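Local coordinates for protein GTP binding regulator (Thermotoga maritima, PDB 1VR8) that is of unknown function but has a fold similar to the Ran-binding protein Mog1p, and may therefore act as a regulator of a GTP-binding protein, at residues A[23-37]-A[49-63]. Numbering follows the deposited sequence.
Sequences IFVLETRDYRLSDVK and GKVAVFETEYGPVFL
Arg32 and Glu55 open an antiparallel ladder in which strand 32-37 lines the edge of the Mog1p-like sheet beside strand 50-56, with a classic beta bulge at its middle. Their amides and carbonyls bond reciprocally, as do those of Lys37 and Val51 at the far end. At the bulge Ser34 and Asp35 both face Val53: Ser34 N meets Val53 O at 2.8 Å and almost straight (178°), Asp35 N only weakly, while Val53 N returns a bond to Asp35 O. Here the side chain of Ser34 leaves toward the partner strand, and its OG, between its own N and carbonyl carbon (chi1 69°), lies 2.9 Å from Glu55 OE2 and 3.2 Å from Val53 O; its one proton could serve either. A water joins Asp35 OD1 to Val51 O.

On the face that carries Leu33, Val36, Ala52 and Phe54, apolar side chains gather around the Phe54 ring. Leu33 CD1 sits over one face of this ring in a CH-pi contact, 4.0 Å from the centroid, while Ile23 O and Tyr31 O lie at its edge. Ile23 CG2 packs on Ala52 CB at 3.6 Å, and Phe129 of helix 126-138 also meets the Phe54 ring.

Toward the hairpin turn, Thr56 does two jobs: OG1 accepts from Tyr58 N in an ST turn and donates to Gly59 O. A valine here would probably leave that amide and carbonyl without their hydroxyl partner and the turn less firmly fixed. The methyl of Thr56, anti to the carbonyl carbon, reaches the edge of the Tyr31 ring, Thr56 CG2 lying 3.6 Å from Tyr31 CD1.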
ATOM      1  N   ILE A  23       3.076   6.892  -6.456  1.00 20.85           N
ATOM      2  CA  ILE A  23       2.470   5.961  -7.416  1.00 22.34           C
ATOM      3  C   ILE A  23       3.293   5.861  -8.693  1.00 22.08           C
ATOM      4  O   ILE A  23       3.661   4.759  -9.172  1.00 23.17           O
ATOM      5  CB  ILE A  23       1.041   6.427  -7.759  1.00 23.20           C
ATOM      6  CG1 ILE A  23       0.135   6.326  -6.518  1.00 24.84           C
ATOM      7  CG2 ILE A  23       0.468   5.640  -8.917  1.00 26.09           C
ATOM      8  CD1 ILE A  23      -1.145   7.018  -6.646  1.00 25.20           C
ATOM      9  N   PHE A  24       3.586   7.018  -9.272  1.00 24.60           N
ATOM     10  CA  PHE A  24       4.182   7.042 -10.606  1.00 24.51           C
ATOM     11  C   PHE A  24       5.580   6.453 -10.639  1.00 24.26           C
ATOM     12  O   PHE A  24       5.984   5.858 -11.632  1.00 24.09           O
ATOM     13  CB  PHE A  24       4.203   8.463 -11.167  1.00 25.48           C
ATOM     14  CG  PHE A  24       2.824   9.070 -11.359  1.00 27.58           C
ATOM     15  CD1 PHE A  24       1.863   8.422 -12.102  1.00 29.00           C
ATOM     16  CD2 PHE A  24       2.519  10.316 -10.827  1.00 31.49           C
ATOM     17  CE1 PHE A  24       0.594   8.959 -12.279  1.00 28.34           C
ATOM     18  CE2 PHE A  24       1.226  10.879 -11.005  1.00 31.58           C
ATOM     19  CZ  PHE A  24       0.281  10.191 -11.732  1.00 31.06           C
ATOM     20  N   VAL A  25       6.313   6.553  -9.530  1.00 23.34           N
ATOM     21  CA  VAL A  25       7.665   6.001  -9.483  1.00 19.83           C
ATOM     22  C   VAL A  25       7.695   4.456  -9.543  1.00 23.25           C
ATOM     23  O   VAL A  25       8.719   3.843  -9.804  1.00 24.19           O
ATOM     24  CB  VAL A  25       8.396   6.542  -8.216  1.00 24.44           C
ATOM     25  CG1 VAL A  25       7.902   5.856  -6.997  1.00 19.66           C
ATOM     26  CG2 VAL A  25       9.874   6.454  -8.356  1.00 28.09           C
ATOM     27  N   LEU A  26       6.542   3.827  -9.320  1.00 23.23           N
ATOM     28  CA  LEU A  26       6.473   2.359  -9.322  1.00 21.90           C
ATOM     29  C   LEU A  26       6.343   1.748 -10.709  1.00 23.03           C
ATOM     30  O   LEU A  26       6.477   0.538 -10.870  1.00 21.70           O
ATOM     31  CB  LEU A  26       5.294   1.890  -8.481  1.00 24.11           C
ATOM     32  CG  LEU A  26       5.380   2.333  -7.035  1.00 24.55           C
ATOM     33  CD1 LEU A  26       4.089   1.982  -6.339  1.00 26.48           C
ATOM     34  CD2 LEU A  26       6.577   1.678  -6.372  1.00 24.14           C
ATOM     35  N   GLU A  27       6.048   2.555 -11.717  1.00 22.60           N
ATOM     36  CA  GLU A  27       5.823   2.028 -13.037  1.00 24.16           C
ATOM     37  C   GLU A  27       7.143   1.482 -13.626  1.00 25.47           C
ATOM     38  O   GLU A  27       8.223   2.052 -13.442  1.00 25.17           O
ATOM     39  CB  GLU A  27       5.119   3.106 -13.919  1.00 27.11           C
ATOM     40  CG  GLU A  27       4.684   2.588 -15.227  1.00 32.06           C
ATOM     41  CD  GLU A  27       3.741   3.512 -15.963  1.00 31.49           C
ATOM     42  OE1 GLU A  27       3.823   4.775 -15.761  1.00 30.46           O
ATOM     43  OE2 GLU A  27       2.979   2.964 -16.780  1.00 29.58           O
ATOM     44  N   THR A  28       7.081   0.336 -14.308  1.00 21.82           N
ATOM     45  CA  THR A  28       8.195  -0.161 -15.093  1.00 23.39           C
ATOM     46  C   THR A  28       7.577  -0.790 -16.335  1.00 26.34           C
ATOM     47  O   THR A  28       6.355  -0.812 -16.477  1.00 24.48           O
ATOM     48  CB  THR A  28       9.022  -1.256 -14.379  1.00 26.31           C
ATOM     49  OG1 THR A  28       8.251  -2.449 -14.291  1.00 27.22           O
ATOM     50  CG2 THR A  28       9.465  -0.852 -12.973  1.00 26.14           C
ATOM     51  N   ARG A  29       8.401  -1.353 -17.203  1.00 26.36           N
ATOM     52  CA  ARG A  29       7.848  -2.067 -18.354  1.00 29.14           C
ATOM     53  C   ARG A  29       7.019  -3.288 -17.935  1.00 27.95           C
ATOM     54  O   ARG A  29       6.178  -3.718 -18.694  1.00 32.91           O
ATOM     55  CB  ARG A  29       8.957  -2.466 -19.333  1.00 31.34           C
ATOM     56  CG  ARG A  29       9.759  -3.696 -18.930  1.00 36.60           C
ATOM     57  N   ASP A  30       7.249  -3.828 -16.745  1.00 27.46           N
ATOM     58  CA  ASP A  30       6.519  -5.014 -16.235  1.00 30.48           C
ATOM     59  C   ASP A  30       5.336  -4.653 -15.316  1.00 32.04           C
ATOM     60  O   ASP A  30       4.603  -5.537 -14.860  1.00 33.24           O
ATOM     61  CB  ASP A  30       7.438  -5.865 -15.363  1.00 31.59           C
ATOM     62  CG  ASP A  30       8.712  -6.296 -16.087  1.00 36.85           C
ATOM     63  OD1 ASP A  30       8.598  -6.841 -17.194  1.00 33.39           O
ATOM     64  OD2 ASP A  30       9.821  -6.067 -15.542  1.00 39.34           O
ATOM     65  N   TYR A  31       5.226  -3.380 -14.946  1.00 25.91           N
ATOM     66  CA  TYR A  31       4.195  -2.911 -14.014  1.00 25.29           C
ATOM     67  C   TYR A  31       3.651  -1.628 -14.659  1.00 26.11           C
ATOM     68  O   TYR A  31       4.186  -0.556 -14.416  1.00 27.21           O
ATOM     69  CB  TYR A  31       4.778  -2.568 -12.655  1.00 28.35           C
ATOM     70  CG  TYR A  31       5.334  -3.761 -11.904  1.00 28.29           C
ATOM     71  CD1 TYR A  31       4.503  -4.761 -11.508  1.00 37.29           C
ATOM     72  CD2 TYR A  31       6.694  -3.897 -11.652  1.00 32.61           C
ATOM     73  CE1 TYR A  31       4.973  -5.882 -10.856  1.00 36.78           C
ATOM     74  CE2 TYR A  31       7.197  -5.057 -11.011  1.00 34.40           C
ATOM     75  CZ  TYR A  31       6.302  -6.026 -10.606  1.00 34.37           C
ATOM     76  OH  TYR A  31       6.676  -7.184  -9.972  1.00 32.95           O
ATOM     77  N   ARG A  32       2.650  -1.755 -15.513  1.00 24.03           N
ATOM     78  CA  ARG A  32       2.204  -0.632 -16.333  1.00 25.41           C
ATOM     79  C   ARG A  32       1.005  -0.004 -15.672  1.00 24.68           C
ATOM     80  O   ARG A  32       0.030  -0.691 -15.379  1.00 24.54           O
ATOM     81  CB  ARG A  32       1.826  -1.096 -17.726  1.00 28.53           C
ATOM     82  CG  ARG A  32       2.981  -1.695 -18.541  1.00 36.58           C
ATOM     83  CD  ARG A  32       4.195  -0.763 -18.555  1.00 44.30           C
ATOM     84  NE  ARG A  32       3.904   0.561 -19.122  1.00 48.36           N
ATOM     85  CZ  ARG A  32       4.649   1.659 -18.955  1.00 50.82           C
ATOM     86  NH1 ARG A  32       5.758   1.646 -18.220  1.00 52.97           N
ATOM     87  NH2 ARG A  32       4.272   2.805 -19.534  1.00 53.85           N
ATOM     88  N   LEU A  33       1.054   1.307 -15.454  1.00 23.12           N
ATOM     89  CA  LEU A  33      -0.067   1.993 -14.834  1.00 22.67           C
ATOM     90  C   LEU A  33      -1.226   2.081 -15.833  1.00 23.90           C
ATOM     91  O   LEU A  33      -1.049   2.497 -16.982  1.00 23.61           O
ATOM     92  CB  LEU A  33       0.403   3.397 -14.440  1.00 23.11           C
ATOM     93  CG  LEU A  33      -0.518   4.227 -13.601  1.00 27.60           C
ATOM     94  CD1 LEU A  33      -0.789   3.527 -12.277  1.00 26.14           C
ATOM     95  CD2 LEU A  33       0.120   5.613 -13.396  1.00 26.26           C
ATOM     96  N   SER A  34      -2.414   1.640 -15.420  1.00 21.23           N
ATOM     97  CA  SER A  34      -3.557   1.691 -16.273  1.00 22.02           C
ATOM     98  C   SER A  34      -4.686   2.594 -15.786  1.00 20.71           C
ATOM     99  O   SER A  34      -5.557   2.953 -16.579  1.00 22.67           O
ATOM    100  CB  SER A  34      -4.072   0.281 -16.531  1.00 23.97           C
ATOM    101  OG  SER A  34      -4.617  -0.263 -15.375  1.00 27.26           O
ATOM    102  N   ASP A  35      -4.673   2.967 -14.499  1.00 20.40           N
ATOM    103  CA  ASP A  35      -5.718   3.790 -13.913  1.00 18.82           C
ATOM    104  C   ASP A  35      -5.237   4.428 -12.622  1.00 19.35           C
ATOM    105  O   ASP A  35      -4.457   3.850 -11.895  1.00 20.86           O
ATOM    106  CB  ASP A  35      -6.967   2.929 -13.683  1.00 21.17           C
ATOM    107  CG  ASP A  35      -8.258   3.715 -13.612  1.00 22.82           C
ATOM    108  OD1 ASP A  35      -8.559   4.263 -12.527  1.00 23.18           O
ATOM    109  OD2 ASP A  35      -9.016   3.735 -14.630  1.00 24.24           O
ATOM    110  N   VAL A  36      -5.720   5.637 -12.391  1.00 20.52           N
ATOM    111  CA  VAL A  36      -5.513   6.386 -11.151  1.00 20.67           C
ATOM    112  C   VAL A  36      -6.812   7.105 -10.828  1.00 19.78           C
ATOM    113  O   VAL A  36      -7.408   7.743 -11.703  1.00 19.75           O
ATOM    114  CB  VAL A  36      -4.378   7.426 -11.249  1.00 25.83           C
ATOM    115  CG1 VAL A  36      -4.205   8.146  -9.921  1.00 24.67           C
ATOM    116  CG2 VAL A  36      -3.077   6.782 -11.652  1.00 24.59           C
ATOM    117  N   LYS A  37      -7.248   6.990  -9.578  1.00 21.91           N
ATOM    118  CA  LYS A  37      -8.495   7.614  -9.135  1.00 22.08           C
ATOM    119  C   LYS A  37      -8.345   8.077  -7.695  1.00 21.22           C
ATOM    120  O   LYS A  37      -7.887   7.300  -6.850  1.00 19.18           O
ATOM    121  CB  LYS A  37      -9.617   6.561  -9.208  1.00 21.95           C
ATOM    122  CG  LYS A  37     -10.982   7.061  -8.836  1.00 25.97           C
ATOM    123  CD  LYS A  37     -12.066   5.987  -8.990  1.00 25.56           C
ATOM    124  CE  LYS A  37     -11.861   4.846  -8.050  1.00 25.32           C
ATOM    125  NZ  LYS A  37     -13.182   4.162  -7.758  1.00 25.91           N
ATOM    126  N   GLY A  49      -7.274   9.424  -0.225  1.00 23.55           N
ATOM    127  CA  GLY A  49      -6.076   9.013  -0.927  1.00 24.97           C
ATOM    128  C   GLY A  49      -6.331   8.807  -2.413  1.00 22.01           C
ATOM    129  O   GLY A  49      -7.160   9.499  -3.015  1.00 21.03           O
ATOM    130  N   LYS A  50      -5.589   7.864  -2.985  1.00 22.47           N
ATOM    131  CA  LYS A  50      -5.755   7.459  -4.373  1.00 23.81           C
ATOM    132  C   LYS A  50      -5.617   5.969  -4.477  1.00 22.79           C
ATOM    133  O   LYS A  50      -4.979   5.318  -3.637  1.00 23.45           O
ATOM    134  CB  LYS A  50      -4.743   8.153  -5.291  1.00 24.45           C
ATOM    135  CG  LYS A  50      -4.932   9.625  -5.305  1.00 27.05           C
ATOM    136  CD  LYS A  50      -4.152  10.309  -6.416  1.00 29.36           C
ATOM    137  CE  LYS A  50      -4.317  11.814  -6.309  1.00 32.42           C
ATOM    138  NZ  LYS A  50      -3.685  12.479  -7.469  1.00 32.33           N
ATOM    139  N   VAL A  51      -6.244   5.419  -5.507  1.00 21.57           N
ATOM    140  CA  VAL A  51      -6.029   4.050  -5.914  1.00 20.78           C
ATOM    141  C   VAL A  51      -5.520   4.037  -7.369  1.00 21.30           C
ATOM    142  O   VAL A  51      -6.055   4.742  -8.232  1.00 21.27           O
ATOM    143  CB  VAL A  51      -7.284   3.167  -5.768  1.00 19.95           C
ATOM    144  CG1 VAL A  51      -8.439   3.715  -6.553  1.00 20.61           C
ATOM    145  CG2 VAL A  51      -6.987   1.733  -6.205  1.00 21.86           C
ATOM    146  N   ALA A  52      -4.507   3.213  -7.597  1.00 21.93           N
ATOM    147  CA  ALA A  52      -3.901   2.995  -8.891  1.00 20.70           C
ATOM    148  C   ALA A  52      -3.995   1.548  -9.260  1.00 22.17           C
ATOM    149  O   ALA A  52      -3.950   0.661  -8.374  1.00 23.59           O
ATOM    150  CB  ALA A  52      -2.435   3.439  -8.844  1.00 22.17           C
ATOM    151  N   VAL A  53      -4.204   1.280 -10.544  1.00 21.09           N
ATOM    152  CA  VAL A  53      -4.177  -0.069 -11.075  1.00 20.43           C
ATOM    153  C   VAL A  53      -2.956  -0.239 -11.967  1.00 21.67           C
ATOM    154  O   VAL A  53      -2.724   0.561 -12.886  1.00 23.55           O
ATOM    155  CB  VAL A  53      -5.456  -0.404 -11.880  1.00 22.16           C
ATOM    156  CG1 VAL A  53      -5.421  -1.855 -12.370  1.00 23.93           C
ATOM    157  CG2 VAL A  53      -6.689  -0.180 -11.055  1.00 23.65           C
ATOM    158  N   PHE A  54      -2.189  -1.280 -11.678  1.00 21.67           N
ATOM    159  CA  PHE A  54      -1.032  -1.643 -12.479  1.00 20.43           C
ATOM    160  C   PHE A  54      -1.344  -2.940 -13.181  1.00 23.30           C
ATOM    161  O   PHE A  54      -1.766  -3.911 -12.557  1.00 21.85           O
ATOM    162  CB  PHE A  54       0.185  -1.829 -11.596  1.00 20.93           C
ATOM    163  CG  PHE A  54       0.697  -0.568 -10.996  1.00 22.39           C
ATOM    164  CD1 PHE A  54       0.177  -0.087  -9.812  1.00 25.21           C
ATOM    165  CD2 PHE A  54       1.737   0.113 -11.597  1.00 25.48           C
ATOM    166  CE1 PHE A  54       0.630   1.058  -9.265  1.00 23.87           C
ATOM    167  CE2 PHE A  54       2.229   1.254 -11.053  1.00 22.86           C
ATOM    168  CZ  PHE A  54       1.684   1.753  -9.899  1.00 22.73           C
ATOM    169  N   GLU A  55      -1.124  -2.962 -14.483  1.00 23.11           N
ATOM    170  CA  GLU A  55      -1.207  -4.201 -15.248  1.00 24.48           C
ATOM    171  C   GLU A  55       0.107  -4.943 -15.130  1.00 27.18           C
ATOM    172  O   GLU A  55       1.169  -4.370 -15.338  1.00 24.90           O
ATOM    173  CB  GLU A  55      -1.483  -3.897 -16.704  1.00 27.56           C
ATOM    174  CG  GLU A  55      -2.752  -3.131 -16.970  1.00 33.24           C
ATOM    175  CD  GLU A  55      -4.017  -3.811 -16.475  1.00 39.99           C
ATOM    176  OE1 GLU A  55      -4.073  -5.072 -16.421  1.00 44.38           O
ATOM    177  OE2 GLU A  55      -4.981  -3.062 -16.142  1.00 50.79           O
ATOM    178  N   THR A  56       0.038  -6.224 -14.786  1.00 25.63           N
ATOM    179  CA  THR A  56       1.238  -7.020 -14.539  1.00 26.75           C
ATOM    180  C   THR A  56       1.046  -8.314 -15.304  1.00 28.10           C
ATOM    181  O   THR A  56      -0.019  -8.566 -15.863  1.00 29.67           O
ATOM    182  CB  THR A  56       1.489  -7.326 -13.038  1.00 29.07           C
ATOM    183  OG1 THR A  56       0.623  -8.383 -12.586  1.00 27.41           O
ATOM    184  CG2 THR A  56       1.288  -6.154 -12.166  1.00 27.54           C
ATOM    185  N   GLU A  57       2.086  -9.130 -15.356  1.00 29.65           N
ATOM    186  CA  GLU A  57       1.960 -10.411 -16.050  1.00 32.56           C
ATOM    187  C   GLU A  57       0.987 -11.336 -15.319  1.00 31.33           C
ATOM    188  O   GLU A  57       0.498 -12.302 -15.885  1.00 32.01           O
ATOM    189  CB  GLU A  57       3.314 -11.103 -16.174  1.00 32.84           C
ATOM    190  CG  GLU A  57       4.035 -11.369 -14.882  1.00 34.77           C
ATOM    191  CD  GLU A  57       5.208 -12.327 -15.082  1.00 36.71           C
ATOM    192  OE1 GLU A  57       5.021 -13.367 -15.758  1.00 40.44           O
ATOM    193  OE2 GLU A  57       6.305 -12.049 -14.549  1.00 41.01           O
ATOM    194  N   TYR A  58       0.741 -11.043 -14.051  1.00 29.23           N
ATOM    195  CA  TYR A  58      -0.145 -11.854 -13.214  1.00 30.22           C
ATOM    196  C   TYR A  58      -1.612 -11.429 -13.347  1.00 30.23           C
ATOM    197  O   TYR A  58      -2.519 -12.167 -12.941  1.00 29.52           O
ATOM    198  CB  TYR A  58       0.314 -11.722 -11.775  1.00 31.98           C
ATOM    199  CG  TYR A  58       1.702 -12.258 -11.546  1.00 36.02           C
ATOM    200  CD1 TYR A  58       1.915 -13.621 -11.462  1.00 40.03           C
ATOM    201  CD2 TYR A  58       2.810 -11.412 -11.421  1.00 38.25           C
ATOM    202  CE1 TYR A  58       3.184 -14.143 -11.250  1.00 41.52           C
ATOM    203  CE2 TYR A  58       4.099 -11.942 -11.213  1.00 36.83           C
ATOM    204  CZ  TYR A  58       4.267 -13.297 -11.126  1.00 39.81           C
ATOM    205  OH  TYR A  58       5.510 -13.866 -10.910  1.00 43.15           O
ATOM    206  N   GLY A  59      -1.829 -10.254 -13.936  1.00 26.97           N
ATOM    207  CA  GLY A  59      -3.129  -9.590 -14.012  1.00 25.41           C
ATOM    208  C   GLY A  59      -3.088  -8.255 -13.281  1.00 24.15           C
ATOM    209  O   GLY A  59      -2.031  -7.829 -12.822  1.00 24.54           O
ATOM    210  N   PRO A  60      -4.242  -7.600 -13.142  1.00 23.87           N
ATOM    211  CA  PRO A  60      -4.230  -6.270 -12.549  1.00 21.58           C
ATOM    212  C   PRO A  60      -4.046  -6.337 -11.034  1.00 20.93           C
ATOM    213  O   PRO A  60      -4.607  -7.212 -10.370  1.00 21.34           O
ATOM    214  CB  PRO A  60      -5.594  -5.711 -12.930  1.00 24.22           C
ATOM    215  CG  PRO A  60      -6.488  -6.893 -13.072  1.00 23.69           C
ATOM    216  CD  PRO A  60      -5.598  -8.031 -13.534  1.00 26.32           C
ATOM    217  N   VAL A  61      -3.250  -5.415 -10.522  1.00 20.30           N
ATOM    218  CA  VAL A  61      -3.014  -5.247  -9.105  1.00 22.38           C
ATOM    219  C   VAL A  61      -3.392  -3.814  -8.702  1.00 22.75           C
ATOM    220  O   VAL A  61      -3.097  -2.850  -9.414  1.00 23.29           O
ATOM    221  CB  VAL A  61      -1.534  -5.530  -8.780  1.00 22.85           C
ATOM    222  CG1 VAL A  61      -1.253  -5.249  -7.335  1.00 28.56           C
ATOM    223  CG2 VAL A  61      -1.204  -7.002  -9.107  1.00 25.20           C
ATOM    224  N   PHE A  62      -4.087  -3.680  -7.579  1.00 20.87           N
ATOM    225  CA  PHE A  62      -4.567  -2.399  -7.106  1.00 21.04           C
ATOM    226  C   PHE A  62      -3.696  -1.916  -5.959  1.00 24.08           C
ATOM    227  O   PHE A  62      -3.395  -2.657  -5.033  1.00 23.98           O
ATOM    228  CB  PHE A  62      -6.011  -2.515  -6.611  1.00 22.62           C
ATOM    229  CG  PHE A  62      -7.016  -2.868  -7.681  1.00 24.49           C
ATOM    230  CD1 PHE A  62      -7.040  -4.144  -8.232  1.00 25.20           C
ATOM    231  CD2 PHE A  62      -7.952  -1.942  -8.108  1.00 26.23           C
ATOM    232  CE1 PHE A  62      -7.953  -4.474  -9.200  1.00 26.84           C
ATOM    233  CE2 PHE A  62      -8.881  -2.273  -9.098  1.00 25.76           C
ATOM    234  CZ  PHE A  62      -8.886  -3.514  -9.634  1.00 25.25           C
ATOM    235  N   LEU A  63      -3.283  -0.664  -6.031  1.00 22.03           N
ATOM    236  CA  LEU A  63      -2.526  -0.031  -4.978  1.00 23.75           C
ATOM    237  C   LEU A  63      -3.299   1.174  -4.465  1.00 24.02           C
ATOM    238  O   LEU A  63      -3.589   2.102  -5.220  1.00 22.93           O
ATOM    239  CB  LEU A  63      -1.181   0.415  -5.486  1.00 22.67           C
ATOM    240  CG  LEU A  63      -0.368   1.279  -4.524  1.00 25.52           C
ATOM    241  CD1 LEU A  63       0.181   0.396  -3.445  1.00 25.04           C
ATOM    242  CD2 LEU A  63       0.745   2.000  -5.238  1.00 29.24           C
TER
HETATM  243  O   HOH W   1       4.637  -8.015 -14.938  1.00 31.36           O
HETATM  244  O   HOH W   2      -7.449   3.336 -10.223  1.00 11.92           O